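Local coordinates for protein putative cytosine/guanine deaminase (Unidentified, PDB 2PAJ) that catalyses the zinc-dependent hydrolytic deamination of 2-amino-4-hydroxypteridines such as isoxanthopterin, releasing ammonium, at residues F106-A118 and E470-V482. Sequence-based numbering, arbitrary orientation.
Sequences FRALFDERRFRLA and EARRVVRELLREV
R114 reaches out from the first turn of helix 112-127 and lays its guanidinium among V474, E477, L478 and E481 of the C-terminal helix 464-483, a knob in a four-residue hole. Its chain runs extended from CG to NE (chi2 175°, chi3 178°), which carries the guanidinium across to the other helix, while its methylenes slide past V474 CG1. E481 is gripped end-on: R114 NH1 bonds E481 OE1 at 3.1 Å and R114 NH2 bonds E481 OE2, the guanidinium and carboxylate planes 30° apart. R114 NH2 also gives a nearly straight bond of 3.1 Å to the anti lone pair of E477 OE1. E477 and E481 stand one helical turn apart on the same side, so one guanidinium with several N-H groups can serve both. R114 NH1 further bonds L109 O at 3.1 Å, fastening the helix to the 3-10 turn before it. At the helix start, D111 accepts from R114 N as N-cap.

Over one guanidinium face lies L478 CD2, which also meets L109 CD1. Nearer E470, buried L117 and V474 pack branched apolar ends where the helices face each other. On the solvent-facing rim, exposed R113 NH2 bonds E470 OE2 weakly, and V482 CG1 covers one face of exposed F106 in a CH-pi contact.

Apolar side chains thus attach the C-terminal helix beside the amidohydrolase barrel, while R114, its rotation fixed by in-plane bonds, probably offsets the repulsion between E477 and E481 and favours their ionised forms.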
# COMPACT_ATOMS: atom_id res chain seq x y z
N PHE A 106 -19.68 6.56 13.35
CA PHE A 106 -18.64 7.45 12.83
C PHE A 106 -18.59 7.51 11.32
O PHE A 106 -18.60 8.60 10.74
CB PHE A 106 -17.25 7.02 13.34
CG PHE A 106 -16.98 7.41 14.76
CD1 PHE A 106 -16.98 6.46 15.77
CD2 PHE A 106 -16.75 8.74 15.09
CE1 PHE A 106 -16.77 6.82 17.09
CE2 PHE A 106 -16.53 9.12 16.41
CZ PHE A 106 -16.54 8.16 17.42
N ARG A 107 -18.55 6.35 10.67
CA ARG A 107 -18.48 6.30 9.21
C ARG A 107 -19.55 7.16 8.54
O ARG A 107 -19.27 7.83 7.55
CB ARG A 107 -18.60 4.86 8.73
CG ARG A 107 -18.45 4.68 7.23
CD ARG A 107 -18.71 3.25 6.88
NE ARG A 107 -19.07 3.09 5.48
CZ ARG A 107 -19.65 2.00 4.98
NH1 ARG A 107 -19.92 0.96 5.78
NH2 ARG A 107 -19.94 1.93 3.68
N ALA A 108 -20.76 7.14 9.08
CA ALA A 108 -21.83 7.91 8.47
C ALA A 108 -21.63 9.42 8.61
O ALA A 108 -22.36 10.20 7.99
CB ALA A 108 -23.17 7.50 9.07
N LEU A 109 -20.64 9.84 9.40
CA LEU A 109 -20.38 11.27 9.61
C LEU A 109 -19.35 11.86 8.65
O LEU A 109 -18.98 13.03 8.77
CB LEU A 109 -19.89 11.55 11.04
CG LEU A 109 -20.53 10.82 12.21
CD1 LEU A 109 -20.02 11.44 13.50
CD2 LEU A 109 -22.05 10.90 12.13
N PHE A 110 -18.87 11.05 7.70
CA PHE A 110 -17.89 11.55 6.75
C PHE A 110 -18.54 12.30 5.59
O PHE A 110 -19.57 11.88 5.07
CB PHE A 110 -17.01 10.41 6.24
CG PHE A 110 -15.92 10.05 7.21
CD1 PHE A 110 -16.19 9.29 8.35
CD2 PHE A 110 -14.63 10.54 7.04
CE1 PHE A 110 -15.22 9.05 9.29
CE2 PHE A 110 -13.65 10.31 7.96
CZ PHE A 110 -13.94 9.56 9.10
N ASP A 111 -17.94 13.41 5.20
CA ASP A 111 -18.47 14.23 4.11
C ASP A 111 -17.35 14.61 3.14
O ASP A 111 -16.31 13.95 3.07
CB ASP A 111 -19.11 15.50 4.69
CG ASP A 111 -18.08 16.56 5.08
OD1 ASP A 111 -17.00 16.19 5.57
OD2 ASP A 111 -18.36 17.77 4.90
N GLU A 112 -17.57 15.67 2.38
CA GLU A 112 -16.60 16.17 1.42
C GLU A 112 -15.27 16.47 2.11
O GLU A 112 -14.30 15.73 2.01
CB GLU A 112 -17.14 17.46 0.78
CG GLU A 112 -16.17 18.22 -0.10
CD GLU A 112 -15.72 17.40 -1.29
OE1 GLU A 112 -16.45 16.43 -1.64
OE2 GLU A 112 -14.66 17.71 -1.88
N ARG A 113 -15.28 17.60 2.82
CA ARG A 113 -14.15 18.11 3.57
C ARG A 113 -13.43 17.03 4.36
O ARG A 113 -12.22 16.84 4.22
CB ARG A 113 -14.64 19.21 4.51
CG ARG A 113 -13.60 19.73 5.47
CD ARG A 113 -12.70 20.77 4.80
NE ARG A 113 -11.35 20.77 5.37
CZ ARG A 113 -10.35 19.98 4.97
NH1 ARG A 113 -10.54 19.10 3.98
NH2 ARG A 113 -9.17 20.04 5.58
N ARG A 114 -14.19 16.34 5.21
CA ARG A 114 -13.64 15.30 6.06
C ARG A 114 -12.96 14.15 5.35
O ARG A 114 -11.81 13.84 5.65
CB ARG A 114 -14.73 14.79 7.00
CG ARG A 114 -15.09 15.83 8.06
CD ARG A 114 -16.24 15.42 8.94
NE ARG A 114 -16.52 16.42 9.96
CZ ARG A 114 -17.57 16.41 10.77
NH1 ARG A 114 -18.47 15.44 10.69
NH2 ARG A 114 -17.73 17.37 11.67
N PHE A 115 -13.65 13.52 4.41
CA PHE A 115 -13.07 12.39 3.69
C PHE A 115 -11.73 12.81 3.11
O PHE A 115 -10.74 12.09 3.19
CB PHE A 115 -13.98 11.95 2.55
CG PHE A 115 -13.53 10.69 1.86
CD1 PHE A 115 -13.76 9.45 2.44
CD2 PHE A 115 -12.85 10.74 0.66
CE1 PHE A 115 -13.33 8.29 1.85
CE2 PHE A 115 -12.41 9.58 0.04
CZ PHE A 115 -12.65 8.34 0.64
N ARG A 116 -11.71 14.01 2.54
CA ARG A 116 -10.51 14.56 1.93
C ARG A 116 -9.35 14.74 2.91
O ARG A 116 -8.19 14.51 2.56
CB ARG A 116 -10.88 15.91 1.30
CG ARG A 116 -9.83 16.49 0.41
CD ARG A 116 -10.52 17.14 -0.76
NE ARG A 116 -9.87 16.81 -2.01
CZ ARG A 116 -10.49 16.82 -3.19
NH1 ARG A 116 -11.78 17.15 -3.26
NH2 ARG A 116 -9.81 16.51 -4.29
N LEU A 117 -9.68 15.15 4.13
CA LEU A 117 -8.70 15.36 5.17
C LEU A 117 -8.08 14.05 5.63
O LEU A 117 -6.86 13.93 5.74
CB LEU A 117 -9.34 16.06 6.37
CG LEU A 117 -8.39 16.48 7.49
CD1 LEU A 117 -7.51 17.65 7.02
CD2 LEU A 117 -9.21 16.87 8.70
N ALA A 118 -8.93 13.06 5.90
CA ALA A 118 -8.47 11.75 6.35
C ALA A 118 -7.50 11.14 5.34
O ALA A 118 -6.47 10.57 5.71
CB ALA A 118 -9.65 10.82 6.55
N GLU A 470 -5.99 21.40 11.85
CA GLU A 470 -7.21 20.99 11.16
C GLU A 470 -7.78 19.71 11.72
O GLU A 470 -8.97 19.63 12.03
CB GLU A 470 -6.93 20.78 9.69
CG GLU A 470 -6.55 22.03 8.97
CD GLU A 470 -6.83 21.91 7.50
OE1 GLU A 470 -6.16 21.08 6.83
OE2 GLU A 470 -7.72 22.64 7.01
N ALA A 471 -6.92 18.69 11.82
CA ALA A 471 -7.32 17.38 12.34
C ALA A 471 -7.84 17.48 13.79
O ALA A 471 -8.88 16.90 14.15
CB ALA A 471 -6.14 16.41 12.25
N ARG A 472 -7.12 18.25 14.60
CA ARG A 472 -7.49 18.43 15.99
C ARG A 472 -8.90 19.01 16.10
O ARG A 472 -9.67 18.64 16.99
CB ARG A 472 -6.47 19.35 16.67
CG ARG A 472 -6.00 18.88 18.03
CD ARG A 472 -4.94 19.81 18.58
NE ARG A 472 -3.68 19.71 17.85
CZ ARG A 472 -3.11 20.72 17.20
NH1 ARG A 472 -3.70 21.92 17.19
NH2 ARG A 472 -1.95 20.55 16.57
N ARG A 473 -9.25 19.90 15.17
CA ARG A 473 -10.56 20.53 15.13
C ARG A 473 -11.66 19.57 14.70
O ARG A 473 -12.72 19.46 15.34
CB ARG A 473 -10.56 21.71 14.16
CG ARG A 473 -9.83 22.96 14.62
CD ARG A 473 -10.10 24.09 13.63
NE ARG A 473 -9.26 25.27 13.87
CZ ARG A 473 -9.39 26.43 13.23
NH1 ARG A 473 -10.33 26.58 12.29
NH2 ARG A 473 -8.59 27.45 13.54
N VAL A 474 -11.41 18.91 13.58
CA VAL A 474 -12.35 17.96 13.02
C VAL A 474 -12.65 16.83 14.00
O VAL A 474 -13.80 16.39 14.09
CB VAL A 474 -11.81 17.36 11.73
CG1 VAL A 474 -12.82 16.39 11.16
CG2 VAL A 474 -11.48 18.47 10.73
N VAL A 475 -11.62 16.37 14.71
CA VAL A 475 -11.80 15.29 15.68
C VAL A 475 -12.75 15.75 16.79
O VAL A 475 -13.60 14.97 17.23
CB VAL A 475 -10.44 14.83 16.30
CG1 VAL A 475 -10.70 13.84 17.42
CG2 VAL A 475 -9.58 14.18 15.24
N ARG A 476 -12.61 17.00 17.22
CA ARG A 476 -13.49 17.57 18.24
C ARG A 476 -14.92 17.53 17.69
O ARG A 476 -15.83 17.00 18.34
CB ARG A 476 -13.14 19.04 18.52
CG ARG A 476 -11.79 19.30 19.15
CD ARG A 476 -11.35 20.76 18.92
NE ARG A 476 -10.17 21.13 19.72
CZ ARG A 476 -9.14 21.85 19.26
NH1 ARG A 476 -9.15 22.30 18.00
NH2 ARG A 476 -8.11 22.14 20.06
N GLU A 477 -15.10 18.09 16.50
CA GLU A 477 -16.41 18.12 15.85
C GLU A 477 -16.95 16.71 15.81
O GLU A 477 -18.08 16.44 16.23
CB GLU A 477 -16.27 18.64 14.42
CG GLU A 477 -15.96 20.11 14.32
CD GLU A 477 -15.39 20.46 12.97
OE1 GLU A 477 -15.81 19.82 11.98
OE2 GLU A 477 -14.52 21.36 12.90
N LEU A 478 -16.13 15.81 15.29
CA LEU A 478 -16.49 14.40 15.20
C LEU A 478 -16.99 13.90 16.55
O LEU A 478 -18.09 13.35 16.67
CB LEU A 478 -15.26 13.60 14.79
CG LEU A 478 -15.06 13.42 13.30
CD1 LEU A 478 -13.67 12.86 13.04
CD2 LEU A 478 -16.12 12.48 12.77
N LEU A 479 -16.16 14.08 17.56
CA LEU A 479 -16.51 13.63 18.90
C LEU A 479 -17.83 14.24 19.36
O LEU A 479 -18.65 13.55 19.98
CB LEU A 479 -15.39 13.96 19.87
CG LEU A 479 -14.12 13.13 19.66
CD1 LEU A 479 -13.00 13.61 20.57
CD2 LEU A 479 -14.44 11.66 19.92
N ARG A 480 -18.04 15.52 19.06
CA ARG A 480 -19.28 16.18 19.47
C ARG A 480 -20.46 15.52 18.79
O ARG A 480 -21.42 15.07 19.44
CB ARG A 480 -19.25 17.66 19.10
CG ARG A 480 -18.47 18.53 20.07
CD ARG A 480 -18.74 20.01 19.84
NE ARG A 480 -18.26 20.83 20.96
CZ ARG A 480 -18.72 22.05 21.25
NH1 ARG A 480 -19.68 22.60 20.51
NH2 ARG A 480 -18.24 22.73 22.30
N GLU A 481 -20.38 15.46 17.47
CA GLU A 481 -21.43 14.88 16.67
C GLU A 481 -21.88 13.46 17.00
O GLU A 481 -23.08 13.18 16.94
CB GLU A 481 -21.04 14.99 15.20
CG GLU A 481 -21.15 16.39 14.67
CD GLU A 481 -20.65 16.49 13.24
OE1 GLU A 481 -21.02 15.60 12.42
OE2 GLU A 481 -19.90 17.45 12.94
N VAL A 482 -20.98 12.56 17.36
CA VAL A 482 -21.42 11.20 17.69
C VAL A 482 -22.41 11.17 18.85
O VAL A 482 -23.27 10.29 18.91
CB VAL A 482 -20.25 10.28 18.09
CG1 VAL A 482 -20.19 9.12 17.14
CG2 VAL A 482 -18.95 11.05 18.09